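Long-range contacts in IPT/TIG domain-containing protein BACOVA_02650 (Bacteroides ovatus, PDB 5E7G), which binds polysaccharide at the cell surface and probably captures xyloglucan there before it is transported into the periplasm for degradation: residues E361-E366 and G401-C406; G320-V325 and T443-F448; I6-V11 and V31-H36; G38-V43 and N55-T60. All coordinates share one frame; numbering follows the deposited sequence.

Interaction 1. Residues E361-E366 and G401-C406; sequences ECFVKE and GKWMQC
An antiparallel strand pair of the xyloglucan-binding domain joins Cys-362 to Met-404 and carries Phe-363 against Trp-403. The short strand segments run at 131° to each other, so the pair is strongly twisted. Cys-362 N donates to Met-404 O at 2.8 Å, and Met-404 N returns a bond of the same length to Cys-362 O. Beyond them, Gly-401 N reaches Val-364 O at 3.0 Å.

On the face that carries Phe-363, the two rings form an edge-to-face pair. The Phe-363 edge points at the five-membered ring of Trp-403, with planes 62° apart. Phe-363 CB sits over the six-membered ring, 3.9 Å from its centroid, as a CH-pi contact. Glu-361 O lies at the edge of the same indole, 3.4 Å from Trp-403 CZ3. The indole N-H goes to Val-313 O, which helps fix the ring's rotation. On the other face, Cys-362 CB meets Cys-406 SG at 3.6 Å. The extended Met-404 chain ends with CE against Val-364 CG2, 3.7 Å away.

Glu-361 OE2 runs beside Gln-405 CB and finds its charge partner in Arg-452, with Ser-206 as a further hydrogen-bond partner. Gln-405 NE2 bonds to Ser-393 OG, and its OE1 also accepts from Arg-452. The contact thus combines aromatic packing and apolar contacts of cysteine, methionine and valine with a buried carboxylate. Its negative charge is probably stabilised by that arginine.

Interaction 2. Residues G320-V325 and T443-F448; sequences GITGTV and TIEVYF
Ile-321 and Ile-444 bury the most surface here, on one face of an antiparallel pair. They are diagonal neighbours, and Ile-321 CG2 meets Ile-444 CD1 at 4.2 Å. Ile-444 holds CG1 between its backbone N and carbonyl carbon (chi1 70°), which carries CD1 toward Ile-321. The other end of Ile-321, CD1, touches Phe-448 CE1 at 4.2 Å.

Backbone bonds set this register. Ile-321 exchanges two with Val-446, and Gly-323 exchanges two with Ile-444. In the first pair, Ile-321 N to Val-446 O is 2.9 Å. The return bond, Val-446 N to Ile-321 O, is 3.1 Å.

Thr-443 lies on the other face. Its CB packs on Thr-324 OG1 at 3.4 Å. Further along, Thr-322 and Glu-445 run side by side, with Thr-322 CG2 3.5 Å from Glu-445 CG. Tyr-447 OH donates to the anti lone pair of Glu-445 OE2 at 2.7 Å, which steadies the carboxylate.

The chain turns a corner at Gly-323, yet both sides of it stay paired with strand 442-455. Strand 356-364 flanks the other edge of that strand. Trp-332 of strand 329-338 and Phe-373 of strand 372-377 pack on both isoleucines from the facing sheet.

Interaction 3. Residues I6-V11 and V31-H36; sequences IHYIRV and VVVGEH
Residues 6-10 and 31-35 pair as antiparallel strands whose axes run at 160°, and a classic beta bulge at His-7 and Tyr-8 interrupts the register opposite Val-33. Val-33 O takes His-7 N at 2.7 Å and Tyr-8 N in a weaker bond of 3.3 Å. Val-33 N gives back to Tyr-8 O, and Arg-10 and Val-31 exchange two further bonds.

Tyr-8 lays its ring over Val-33. Its CG sits between the backbone N and the carbonyl carbon (chi1 71°), which folds the ring across the neighbouring strand. Val-33 CB stands above that face, 3.8 Å from the ring centroid and toward the rim. Val-33 CG1 comes to 3.4 Å from Tyr-8 CE2. Arg-10 runs alongside Val-31 in the same direction, and one face of its guanidinium rests on the valine, with NH2 3.7 Å from Val-31 CG2.

Ile-6 and Val-32 occupy the inner face, where Ile-6 CG2 touches Val-32 CG1 at 3.7 Å. Both also pack on Ile-85 of strand 82-86, in the second sheet of this immunoglobulin-like sandwich.

At the bulge, Glu-35 OE2 approaches the edge of the His-7 ring, 3.3 Å from CE1. The ring and carboxylate planes are 74° apart. The approach is to a C-H and is not a hydrogen bond. At this exposed site the carboxylate may at most slightly favour a protonated ring.

Interaction 4. Residues G38-V43 and N55-T60; sequences GGTQKV and NYVTST. With SO4 (sulfate ion), chain G.
Val-57 and Thr-40 point their side chains at each other across two loops, meeting at a slant rather than end to end. Both methyl groups of Val-57, CG1 and CG2, lie 4.0 Å from Thr-40 OG1. CG1, anti to the backbone N (chi1 175°), in addition lies 3.5 Å from Gly-38 O. Thr-40 holds its hydroxyl between its own backbone N and carbonyl carbon (chi1 65°), which presents it to the valine. This contact buries the hydroxyl, and it has no polar partner in the model. Gly-38 O accepts a weak hydrogen bond from Arg-54 NH1.

Ser-59 CB points away from residues 38-43, and here backbone meets backbone. Gly-38 N comes to 3.5 Å from Ser-59 CA. Gly-38 CA makes a CA-H...O contact of 3.6 Å to Thr-58 O. The N-H of Gly-38 is used for a sulfate ion instead, donating to its O2 at 2.8 Å with an angle of 148°. Ser-59 CB also packs on the sulfate, 3.1 Å from O2. The ion is probably from the crystallisation liquor, so it need not mark a natural site.

Thr-58 folds back on its own segment. Its OG1 accepts from Thr-60 N at 3.1 Å and also hydrogen-bonds to Ser-61 OG. Val-57 and Thr-40 both pack on Ile-62, near the start of strand 61-65. The threonine bond defines an ST turn, in a loop leading into that strand of the first IPT/TIG domain, which has an immunoglobulin-like fold.

Interactions 1 and 2 share one sheet of the xyloglucan-binding domain. Strands 356-364 and 442-455 are neighbours in it, and Phe-363 O probably bonds to Tyr-447 N at 2.9 Å. Interactions 3 and 4 lie in the first IPT/TIG region, with centres more than 80 Å from those of the other pair. They meet where Gly-34 N probably bonds to Thr-60 O. Interaction 1 is buried and rich in aromatic and sulfur groups. Interaction 2 is partly buried, with isoleucines inward and threonines outward. The surface contacts differ again: 6-11 with 31-36 is a bulged strand pair, whereas 38-43 with 55-60 joins loops by van der Waals contact, without a hydrogen bond between the two segments.

Interaction 1. Residues E361-E366 and G401-C406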
loop_
_atom_site.group_PDB
_atom_site.type_symbol
_atom_site.label_atom_id
_atom_site.label_comp_id
_atom_site.label_asym_id
_atom_site.label_seq_id
_atom_site.Cartn_x
_atom_site.Cartn_y
_atom_site.Cartn_z
ATOM N N GLU A 361 -3.090 -5.597 26.792
ATOM C CA GLU A 361 -4.386 -5.008 26.507
ATOM C C GLU A 361 -4.754 -4.085 27.648
ATOM O O GLU A 361 -4.610 -4.440 28.820
ATOM C CB GLU A 361 -5.468 -6.075 26.316
ATOM C CG GLU A 361 -5.231 -6.999 25.141
ATOM C CD GLU A 361 -5.039 -6.262 23.830
ATOM O OE1 GLU A 361 -5.976 -5.579 23.362
ATOM O OE2 GLU A 361 -3.940 -6.381 23.264
ATOM N N CYS A 362 -5.224 -2.898 27.287
ATOM C CA CYS A 362 -5.609 -1.887 28.257
ATOM C C CYS A 362 -7.001 -1.341 27.951
ATOM O O CYS A 362 -7.397 -1.231 26.787
ATOM C CB CYS A 362 -4.584 -0.748 28.274
ATOM S SG CYS A 362 -4.833 0.422 29.606
ATOM N N PHE A 363 -7.736 -1.017 29.007
ATOM C CA PHE A 363 -9.054 -0.422 28.879
ATOM C C PHE A 363 -9.123 0.805 29.761
ATOM O O PHE A 363 -8.969 0.701 30.974
ATOM C CB PHE A 363 -10.146 -1.422 29.277
ATOM C CG PHE A 363 -11.554 -0.880 29.160
ATOM C CD1 PHE A 363 -12.070 -0.024 30.120
ATOM C CD2 PHE A 363 -12.370 -1.256 28.097
ATOM C CE1 PHE A 363 -13.376 0.462 30.016
ATOM C CE2 PHE A 363 -13.677 -0.775 27.985
ATOM C CZ PHE A 363 -14.180 0.080 28.941
ATOM N N VAL A 364 -9.365 1.959 29.143
ATOM C CA VAL A 364 -9.529 3.220 29.865
ATOM C C VAL A 364 -10.976 3.687 29.767
ATOM O O VAL A 364 -11.483 3.914 28.671
ATOM C CB VAL A 364 -8.590 4.320 29.306
ATOM C CG1 VAL A 364 -8.715 5.610 30.118
ATOM C CG2 VAL A 364 -7.153 3.826 29.296
ATOM N N LYS A 365 -11.640 3.827 30.911
ATOM C CA LYS A 365 -13.027 4.285 30.939
ATOM C C LYS A 365 -13.139 5.714 30.427
ATOM O O LYS A 365 -13.998 6.020 29.594
ATOM C CB LYS A 365 -13.596 4.209 32.353
ATOM C CG LYS A 365 -15.054 4.669 32.468
ATOM C CD LYS A 365 -16.021 3.652 31.883
ATOM C CE LYS A 365 -17.467 4.109 32.051
ATOM N NZ LYS A 365 -18.440 3.096 31.560
ATOM N N GLU A 366 -12.280 6.585 30.953
ATOM C CA GLU A 366 -12.245 7.986 30.552
ATOM C C GLU A 366 -10.837 8.569 30.642
ATOM O O GLU A 366 -10.054 8.192 31.517
ATOM C CB GLU A 366 -13.196 8.814 31.419
ATOM C CG GLU A 366 -13.446 10.214 30.868
ATOM C CD GLU A 366 -14.021 10.191 29.448
ATOM O OE1 GLU A 366 -15.147 9.671 29.264
ATOM O OE2 GLU A 366 -13.339 10.679 28.515
ATOM N N GLY A 401 -13.533 3.480 26.554
ATOM C CA GLY A 401 -14.752 2.702 26.438
ATOM C C GLY A 401 -14.581 1.391 25.691
ATOM O O GLY A 401 -15.568 0.717 25.383
ATOM N N LYS A 402 -13.332 1.033 25.395
ATOM C CA LYS A 402 -13.015 -0.219 24.717
ATOM C C LYS A 402 -11.560 -0.638 24.950
ATOM O O LYS A 402 -10.725 0.167 25.356
ATOM C CB LYS A 402 -13.278 -0.097 23.216
ATOM C CG LYS A 402 -12.465 0.973 22.527
ATOM C CD LYS A 402 -12.798 1.043 21.053
ATOM C CE LYS A 402 -12.111 2.213 20.382
ATOM N NZ LYS A 402 -12.486 2.323 18.941
ATOM N N TRP A 403 -11.265 -1.906 24.688
ATOM C CA TRP A 403 -9.918 -2.416 24.860
ATOM C C TRP A 403 -9.001 -1.904 23.755
ATOM O O TRP A 403 -9.440 -1.657 22.634
ATOM C CB TRP A 403 -9.920 -3.945 24.875
ATOM C CG TRP A 403 -10.452 -4.547 26.153
ATOM C CD1 TRP A 403 -11.735 -4.956 26.398
ATOM C CD2 TRP A 403 -9.710 -4.804 27.360
ATOM N NE1 TRP A 403 -11.836 -5.451 27.678
ATOM C CE2 TRP A 403 -10.609 -5.371 28.290
ATOM C CE3 TRP A 403 -8.375 -4.609 27.741
ATOM C CZ2 TRP A 403 -10.218 -5.746 29.581
ATOM C CZ3 TRP A 403 -7.982 -4.984 29.031
ATOM C CH2 TRP A 403 -8.905 -5.545 29.933
ATOM N N MET A 404 -7.727 -1.726 24.084
ATOM C CA MET A 404 -6.730 -1.378 23.082
ATOM C C MET A 404 -5.421 -2.112 23.372
ATOM O O MET A 404 -5.151 -2.508 24.506
ATOM C CB MET A 404 -6.510 0.135 23.046
ATOM C CG MET A 404 -6.166 0.745 24.408
ATOM S SD MET A 404 -5.588 2.455 24.305
ATOM C CE MET A 404 -5.545 2.896 26.046
ATOM N N GLN A 405 -4.628 -2.329 22.332
ATOM C CA GLN A 405 -3.294 -2.864 22.509
ATOM C C GLN A 405 -2.320 -1.716 22.800
ATOM O O GLN A 405 -2.229 -0.759 22.028
ATOM C CB GLN A 405 -2.855 -3.645 21.270
ATOM C CG GLN A 405 -1.441 -4.159 21.338
ATOM C CD GLN A 405 -1.032 -4.916 20.094
ATOM O OE1 GLN A 405 -0.954 -6.146 20.099
ATOM N NE2 GLN A 405 -0.745 -4.184 19.021
ATOM N N CYS A 406 -1.618 -1.806 23.923
ATOM C CA CYS A 406 -0.534 -0.881 24.246
ATOM C C CYS A 406 0.780 -1.592 24.006
ATOM O O CYS A 406 0.932 -2.756 24.375
ATOM C CB CYS A 406 -0.624 -0.402 25.690
ATOM S SG CYS A 406 -2.076 0.594 26.031
#

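Interaction 2. Residues G320-V325 and T443-F448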
loop_
_atom_site.group_PDB
_atom_site.type_symbol
_atom_site.label_atom_id
_atom_site.label_comp_id
_atom_site.label_asym_id
_atom_site.label_seq_id
_atom_site.Cartn_x
_atom_site.Cartn_y
_atom_site.Cartn_z
ATOM N N GLY A 320 -7.316 -4.424 37.752
ATOM C CA GLY A 320 -8.020 -3.156 37.816
ATOM C C GLY A 320 -7.360 -2.141 38.732
ATOM O O GLY A 320 -7.103 -2.403 39.910
ATOM N N ILE A 321 -7.084 -0.970 38.173
ATOM C CA ILE A 321 -6.604 0.161 38.947
ATOM C C ILE A 321 -7.587 1.303 38.794
ATOM O O ILE A 321 -7.601 1.978 37.765
ATOM C CB ILE A 321 -5.201 0.592 38.499
ATOM C CG1 ILE A 321 -4.196 -0.493 38.895
ATOM C CG2 ILE A 321 -4.823 1.944 39.114
ATOM C CD1 ILE A 321 -2.777 -0.229 38.427
ATOM N N THR A 322 -8.406 1.510 39.823
ATOM C CA THR A 322 -9.515 2.455 39.752
ATOM C C THR A 322 -9.695 3.218 41.055
ATOM O O THR A 322 -9.370 2.712 42.127
ATOM C CB THR A 322 -10.838 1.738 39.431
ATOM O OG1 THR A 322 -11.337 1.099 40.617
ATOM C CG2 THR A 322 -10.637 0.702 38.326
ATOM N N GLY A 323 -10.235 4.428 40.951
ATOM C CA GLY A 323 -10.516 5.245 42.114
ATOM C C GLY A 323 -10.166 6.691 41.850
ATOM O O GLY A 323 -9.932 7.081 40.704
ATOM N N THR A 324 -10.140 7.490 42.912
ATOM C CA THR A 324 -9.730 8.888 42.812
ATOM C C THR A 324 -8.379 9.093 43.486
ATOM O O THR A 324 -8.152 8.613 44.598
ATOM C CB THR A 324 -10.762 9.837 43.446
ATOM O OG1 THR A 324 -12.059 9.565 42.901
ATOM C CG2 THR A 324 -10.384 11.295 43.171
ATOM N N VAL A 325 -7.498 9.809 42.793
ATOM C CA VAL A 325 -6.137 10.064 43.265
ATOM C C VAL A 325 -5.978 11.525 43.648
ATOM O O VAL A 325 -6.200 12.409 42.819
ATOM C CB VAL A 325 -5.069 9.748 42.194
ATOM C CG1 VAL A 325 -3.748 9.383 42.863
ATOM C CG2 VAL A 325 -5.521 8.638 41.280
ATOM N N THR A 443 -9.688 11.264 38.819
ATOM C CA THR A 443 -10.251 9.940 39.067
ATOM C C THR A 443 -10.137 9.123 37.792
ATOM O O THR A 443 -10.383 9.635 36.698
ATOM C CB THR A 443 -11.714 10.011 39.533
ATOM O OG1 THR A 443 -12.522 9.177 38.698
ATOM C CG2 THR A 443 -12.233 11.443 39.480
ATOM N N ILE A 444 -9.728 7.865 37.938
ATOM C CA ILE A 444 -9.435 7.012 36.789
ATOM C C ILE A 444 -10.032 5.624 36.957
ATOM O O ILE A 444 -10.283 5.169 38.076
ATOM C CB ILE A 444 -7.893 6.860 36.543
ATOM C CG1 ILE A 444 -7.223 6.020 37.645
ATOM C CG2 ILE A 444 -7.216 8.235 36.419
ATOM C CD1 ILE A 444 -5.788 5.648 37.328
ATOM N N GLU A 445 -10.240 4.959 35.829
ATOM C CA GLU A 445 -10.662 3.570 35.813
ATOM C C GLU A 445 -9.963 2.862 34.660
ATOM O O GLU A 445 -10.326 3.042 33.495
ATOM C CB GLU A 445 -12.178 3.467 35.680
ATOM C CG GLU A 445 -12.707 2.059 35.830
ATOM C CD GLU A 445 -14.201 1.975 35.649
ATOM O OE1 GLU A 445 -14.826 3.019 35.360
ATOM O OE2 GLU A 445 -14.751 0.865 35.802
ATOM N N VAL A 446 -8.943 2.075 34.992
ATOM C CA VAL A 446 -8.105 1.424 33.989
ATOM C C VAL A 446 -7.942 -0.071 34.282
ATOM O O VAL A 446 -7.802 -0.477 35.439
ATOM C CB VAL A 446 -6.717 2.092 33.914
ATOM C CG1 VAL A 446 -5.870 1.452 32.824
ATOM C CG2 VAL A 446 -6.865 3.592 33.659
ATOM N N TYR A 447 -7.952 -0.881 33.228
ATOM C CA TYR A 447 -7.812 -2.325 33.364
ATOM C C TYR A 447 -6.693 -2.832 32.472
ATOM O O TYR A 447 -6.456 -2.281 31.399
ATOM C CB TYR A 447 -9.126 -3.037 33.021
ATOM C CG TYR A 447 -10.280 -2.627 33.905
ATOM C CD1 TYR A 447 -10.514 -3.266 35.118
ATOM C CD2 TYR A 447 -11.132 -1.593 33.533
ATOM C CE1 TYR A 447 -11.573 -2.889 35.937
ATOM C CE2 TYR A 447 -12.194 -1.209 34.343
ATOM C CZ TYR A 447 -12.409 -1.858 35.544
ATOM O OH TYR A 447 -13.457 -1.472 36.349
ATOM N N PHE A 448 -6.023 -3.888 32.927
ATOM C CA PHE A 448 -4.875 -4.470 32.231
ATOM C C PHE A 448 -4.992 -5.984 32.112
ATOM O O PHE A 448 -5.475 -6.638 33.036
ATOM C CB PHE A 448 -3.561 -4.155 32.968
ATOM C CG PHE A 448 -3.233 -2.697 33.069
ATOM C CD1 PHE A 448 -3.630 -1.960 34.169
ATOM C CD2 PHE A 448 -2.484 -2.069 32.085
ATOM C CE1 PHE A 448 -3.301 -0.612 34.277
ATOM C CE2 PHE A 448 -2.160 -0.725 32.187
ATOM C CZ PHE A 448 -2.572 0.001 33.290
#

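Interaction 3. Residues I6-V11 and V31-H36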
loop_
_atom_site.group_PDB
_atom_site.type_symbol
_atom_site.label_atom_id
_atom_site.label_comp_id
_atom_site.label_asym_id
_atom_site.label_seq_id
_atom_site.Cartn_x
_atom_site.Cartn_y
_atom_site.Cartn_z
ATOM N N ILE A 6 10.468 15.597 -56.065
ATOM C CA ILE A 6 11.155 15.051 -54.896
ATOM C C ILE A 6 11.275 13.544 -55.061
ATOM O O ILE A 6 10.268 12.856 -55.218
ATOM C CB ILE A 6 10.410 15.371 -53.576
ATOM C CG1 ILE A 6 10.360 16.883 -53.343
ATOM C CG2 ILE A 6 11.084 14.677 -52.383
ATOM C CD1 ILE A 6 9.422 17.288 -52.247
ATOM N N HIS A 7 12.505 13.041 -55.016
ATOM C CA HIS A 7 12.764 11.622 -55.235
ATOM C C HIS A 7 12.793 10.843 -53.922
ATOM O O HIS A 7 12.304 9.717 -53.850
ATOM C CB HIS A 7 14.081 11.437 -56.001
ATOM C CG HIS A 7 13.990 11.802 -57.453
ATOM N ND1 HIS A 7 14.868 12.674 -58.062
ATOM C CD2 HIS A 7 13.118 11.416 -58.415
ATOM C CE1 HIS A 7 14.542 12.808 -59.335
ATOM N NE2 HIS A 7 13.484 12.054 -59.575
ATOM N N TYR A 8 13.362 11.443 -52.882
ATOM C CA TYR A 8 13.460 10.782 -51.582
ATOM C C TYR A 8 13.945 11.764 -50.513
ATOM O O TYR A 8 14.281 12.912 -50.818
ATOM C CB TYR A 8 14.409 9.572 -51.659
ATOM C CG TYR A 8 15.877 9.929 -51.811
ATOM C CD1 TYR A 8 16.703 10.026 -50.699
ATOM C CD2 TYR A 8 16.438 10.158 -53.065
ATOM C CE1 TYR A 8 18.049 10.348 -50.824
ATOM C CE2 TYR A 8 17.785 10.482 -53.203
ATOM C CZ TYR A 8 18.583 10.575 -52.079
ATOM O OH TYR A 8 19.922 10.895 -52.195
ATOM N N ILE A 9 13.984 11.303 -49.265
ATOM C CA ILE A 9 14.459 12.123 -48.156
ATOM C C ILE A 9 15.454 11.354 -47.290
ATOM O O ILE A 9 15.170 10.244 -46.842
ATOM C CB ILE A 9 13.283 12.612 -47.290
ATOM C CG1 ILE A 9 12.402 13.561 -48.108
ATOM C CG2 ILE A 9 13.790 13.326 -46.032
ATOM C CD1 ILE A 9 11.126 13.964 -47.427
ATOM N N ARG A 10 16.617 11.959 -47.063
ATOM C CA ARG A 10 17.651 11.372 -46.215
ATOM C C ARG A 10 17.612 11.996 -44.823
ATOM O O ARG A 10 17.210 13.149 -44.670
ATOM C CB ARG A 10 19.038 11.569 -46.836
ATOM C CG ARG A 10 20.127 10.691 -46.222
ATOM C CD ARG A 10 21.452 10.802 -46.982
ATOM N NE ARG A 10 22.174 12.044 -46.675
ATOM C CZ ARG A 10 22.507 12.990 -47.555
ATOM N NH1 ARG A 10 22.196 12.872 -48.846
ATOM N NH2 ARG A 10 23.168 14.070 -47.138
ATOM N N VAL A 11 18.050 11.239 -43.821
ATOM C CA VAL A 11 17.977 11.672 -42.425
ATOM C C VAL A 11 19.348 11.627 -41.752
ATOM O O VAL A 11 19.825 12.633 -41.220
ATOM C CB VAL A 11 16.995 10.797 -41.622
ATOM C CG1 VAL A 11 16.640 11.473 -40.300
ATOM C CG2 VAL A 11 15.732 10.512 -42.442
ATOM N N VAL A 31 17.396 15.925 -45.548
ATOM C CA VAL A 31 17.814 16.367 -46.870
ATOM C C VAL A 31 16.772 15.940 -47.874
ATOM O O VAL A 31 16.532 14.748 -48.047
ATOM C CB VAL A 31 19.177 15.777 -47.284
ATOM C CG1 VAL A 31 19.513 16.157 -48.727
ATOM C CG2 VAL A 31 20.263 16.247 -46.342
ATOM N N VAL A 32 16.156 16.912 -48.537
ATOM C CA VAL A 32 15.194 16.626 -49.595
ATOM C C VAL A 32 15.939 16.579 -50.918
ATOM O O VAL A 32 16.532 17.572 -51.335
ATOM C CB VAL A 32 14.070 17.679 -49.659
ATOM C CG1 VAL A 32 13.017 17.273 -50.686
ATOM C CG2 VAL A 32 13.435 17.865 -48.277
ATOM N N VAL A 33 15.917 15.416 -51.562
ATOM C CA VAL A 33 16.602 15.212 -52.835
ATOM C C VAL A 33 15.611 15.101 -53.987
ATOM O O VAL A 33 14.620 14.368 -53.909
ATOM C CB VAL A 33 17.483 13.950 -52.801
ATOM C CG1 VAL A 33 18.167 13.731 -54.151
ATOM C CG2 VAL A 33 18.521 14.068 -51.691
ATOM N N GLY A 34 15.897 15.831 -55.061
ATOM C CA GLY A 34 15.047 15.841 -56.234
ATOM C C GLY A 34 15.609 16.709 -57.348
ATOM O O GLY A 34 16.827 16.817 -57.503
ATOM N N GLU A 35 14.716 17.328 -58.118
ATOM C CA GLU A 35 15.105 18.141 -59.266
ATOM C C GLU A 35 14.372 19.475 -59.292
ATOM O O GLU A 35 13.248 19.595 -58.803
ATOM C CB GLU A 35 14.830 17.388 -60.569
ATOM C CG GLU A 35 15.608 16.091 -60.721
ATOM C CD GLU A 35 15.196 15.305 -61.957
ATOM O OE1 GLU A 35 14.390 15.826 -62.761
ATOM O OE2 GLU A 35 15.678 14.164 -62.125
ATOM N N HIS A 36 15.034 20.472 -59.873
ATOM C CA HIS A 36 14.447 21.789 -60.105
ATOM C C HIS A 36 13.941 22.428 -58.817
ATOM O O HIS A 36 12.820 22.931 -58.763
ATOM C CB HIS A 36 13.327 21.678 -61.135
ATOM C CG HIS A 36 13.750 20.986 -62.391
ATOM N ND1 HIS A 36 13.200 19.793 -62.810
ATOM C CD2 HIS A 36 14.702 21.301 -63.301
ATOM C CE1 HIS A 36 13.783 19.414 -63.934
ATOM N NE2 HIS A 36 14.696 20.312 -64.253
#

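Interaction 4. Residues G38-V43 and N55-T60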
loop_
_atom_site.group_PDB
_atom_site.type_symbol
_atom_site.label_atom_id
_atom_site.label_comp_id
_atom_site.label_asym_id
_atom_site.label_seq_id
_atom_site.Cartn_x
_atom_site.Cartn_y
_atom_site.Cartn_z
ATOM N N GLY A 38 15.997 24.703 -57.154
ATOM C CA GLY A 38 16.902 25.821 -56.955
ATOM C C GLY A 38 16.196 27.054 -56.433
ATOM O O GLY A 38 16.779 27.824 -55.675
ATOM N N GLY A 39 14.937 27.227 -56.823
ATOM C CA GLY A 39 14.188 28.423 -56.475
ATOM C C GLY A 39 12.988 28.189 -55.574
ATOM O O GLY A 39 11.954 28.837 -55.759
ATOM N N THR A 40 13.107 27.291 -54.598
ATOM C CA THR A 40 12.052 27.139 -53.595
ATOM C C THR A 40 11.846 28.463 -52.853
ATOM O O THR A 40 12.808 29.115 -52.445
ATOM C CB THR A 40 12.361 26.035 -52.565
ATOM O OG1 THR A 40 13.512 26.399 -51.802
ATOM C CG2 THR A 40 12.616 24.713 -53.249
ATOM N N GLN A 41 10.588 28.856 -52.702
ATOM C CA GLN A 41 10.223 30.072 -51.987
ATOM C C GLN A 41 9.667 29.713 -50.613
ATOM O O GLN A 41 9.932 30.395 -49.624
ATOM C CB GLN A 41 9.190 30.873 -52.786
ATOM C CG GLN A 41 9.654 31.319 -54.172
ATOM C CD GLN A 41 10.580 32.517 -54.118
ATOM O OE1 GLN A 41 11.711 32.421 -53.641
ATOM N NE2 GLN A 41 10.101 33.660 -54.604
ATOM N N LYS A 42 8.898 28.626 -50.571
ATOM C CA LYS A 42 8.196 28.197 -49.366
ATOM C C LYS A 42 8.379 26.700 -49.122
ATOM O O LYS A 42 8.447 25.912 -50.067
ATOM C CB LYS A 42 6.699 28.519 -49.474
ATOM C CG LYS A 42 6.373 29.996 -49.631
ATOM C CD LYS A 42 6.632 30.777 -48.345
ATOM C CE LYS A 42 6.305 32.258 -48.508
ATOM N NZ LYS A 42 4.877 32.489 -48.918
ATOM N N VAL A 43 8.471 26.322 -47.850
ATOM C CA VAL A 43 8.443 24.918 -47.458
ATOM C C VAL A 43 7.381 24.683 -46.396
ATOM O O VAL A 43 7.198 25.503 -45.494
ATOM C CB VAL A 43 9.799 24.445 -46.918
ATOM C CG1 VAL A 43 9.737 22.961 -46.545
ATOM C CG2 VAL A 43 10.883 24.690 -47.944
ATOM N N ASN A 55 20.686 29.322 -48.328
ATOM C CA ASN A 55 22.042 28.878 -48.651
ATOM C C ASN A 55 22.190 27.363 -48.730
ATOM O O ASN A 55 23.111 26.859 -49.374
ATOM C CB ASN A 55 23.031 29.431 -47.626
ATOM C CG ASN A 55 23.329 30.898 -47.851
ATOM O OD1 ASN A 55 24.225 31.245 -48.622
ATOM N ND2 ASN A 55 22.573 31.771 -47.187
ATOM N N TYR A 56 21.289 26.639 -48.078
ATOM C CA TYR A 56 21.322 25.182 -48.113
ATOM C C TYR A 56 20.494 24.628 -49.279
ATOM O O TYR A 56 20.258 23.417 -49.373
ATOM C CB TYR A 56 20.815 24.612 -46.792
ATOM C CG TYR A 56 21.570 25.094 -45.573
ATOM C CD1 TYR A 56 22.916 25.432 -45.647
ATOM C CD2 TYR A 56 20.935 25.206 -44.346
ATOM C CE1 TYR A 56 23.609 25.870 -44.526
ATOM C CE2 TYR A 56 21.612 25.642 -43.221
ATOM C CZ TYR A 56 22.950 25.974 -43.314
ATOM O OH TYR A 56 23.622 26.406 -42.192
ATOM N N VAL A 57 20.071 25.523 -50.168
ATOM C CA VAL A 57 19.258 25.162 -51.326
ATOM C C VAL A 57 20.110 25.052 -52.578
ATOM O O VAL A 57 20.873 25.961 -52.905
ATOM C CB VAL A 57 18.143 26.201 -51.576
ATOM C CG1 VAL A 57 17.377 25.888 -52.855
ATOM C CG2 VAL A 57 17.200 26.265 -50.380
ATOM N N THR A 58 19.970 23.931 -53.273
ATOM C CA THR A 58 20.554 23.765 -54.598
ATOM C C THR A 58 19.452 23.299 -55.541
ATOM O O THR A 58 18.312 23.087 -55.120
ATOM C CB THR A 58 21.721 22.752 -54.606
ATOM O OG1 THR A 58 21.208 21.414 -54.593
ATOM C CG2 THR A 58 22.621 22.957 -53.399
ATOM N N SER A 59 19.781 23.148 -56.816
ATOM C CA SER A 59 18.792 22.698 -57.785
ATOM C C SER A 59 18.374 21.258 -57.502
ATOM O O SER A 59 17.323 20.816 -57.958
ATOM C CB SER A 59 19.338 22.821 -59.209
ATOM O OG SER A 59 20.490 22.014 -59.384
ATOM N N THR A 60 19.196 20.542 -56.736
ATOM C CA THR A 60 18.997 19.112 -56.490
ATOM C C THR A 60 18.713 18.766 -55.020
ATOM O O THR A 60 18.365 17.626 -54.709
ATOM C CB THR A 60 20.237 18.301 -56.948
ATOM O OG1 THR A 60 20.018 16.902 -56.732
ATOM C CG2 THR A 60 21.488 18.741 -56.191
HETATM S S SO4 G . 16.780 25.079 -60.933
HETATM O O1 SO4 G . 15.952 24.602 -62.038
HETATM O O2 SO4 G . 16.634 24.141 -59.830
HETATM O O3 SO4 G . 18.193 25.082 -61.302
HETATM O O4 SO4 G . 16.368 26.426 -60.536
#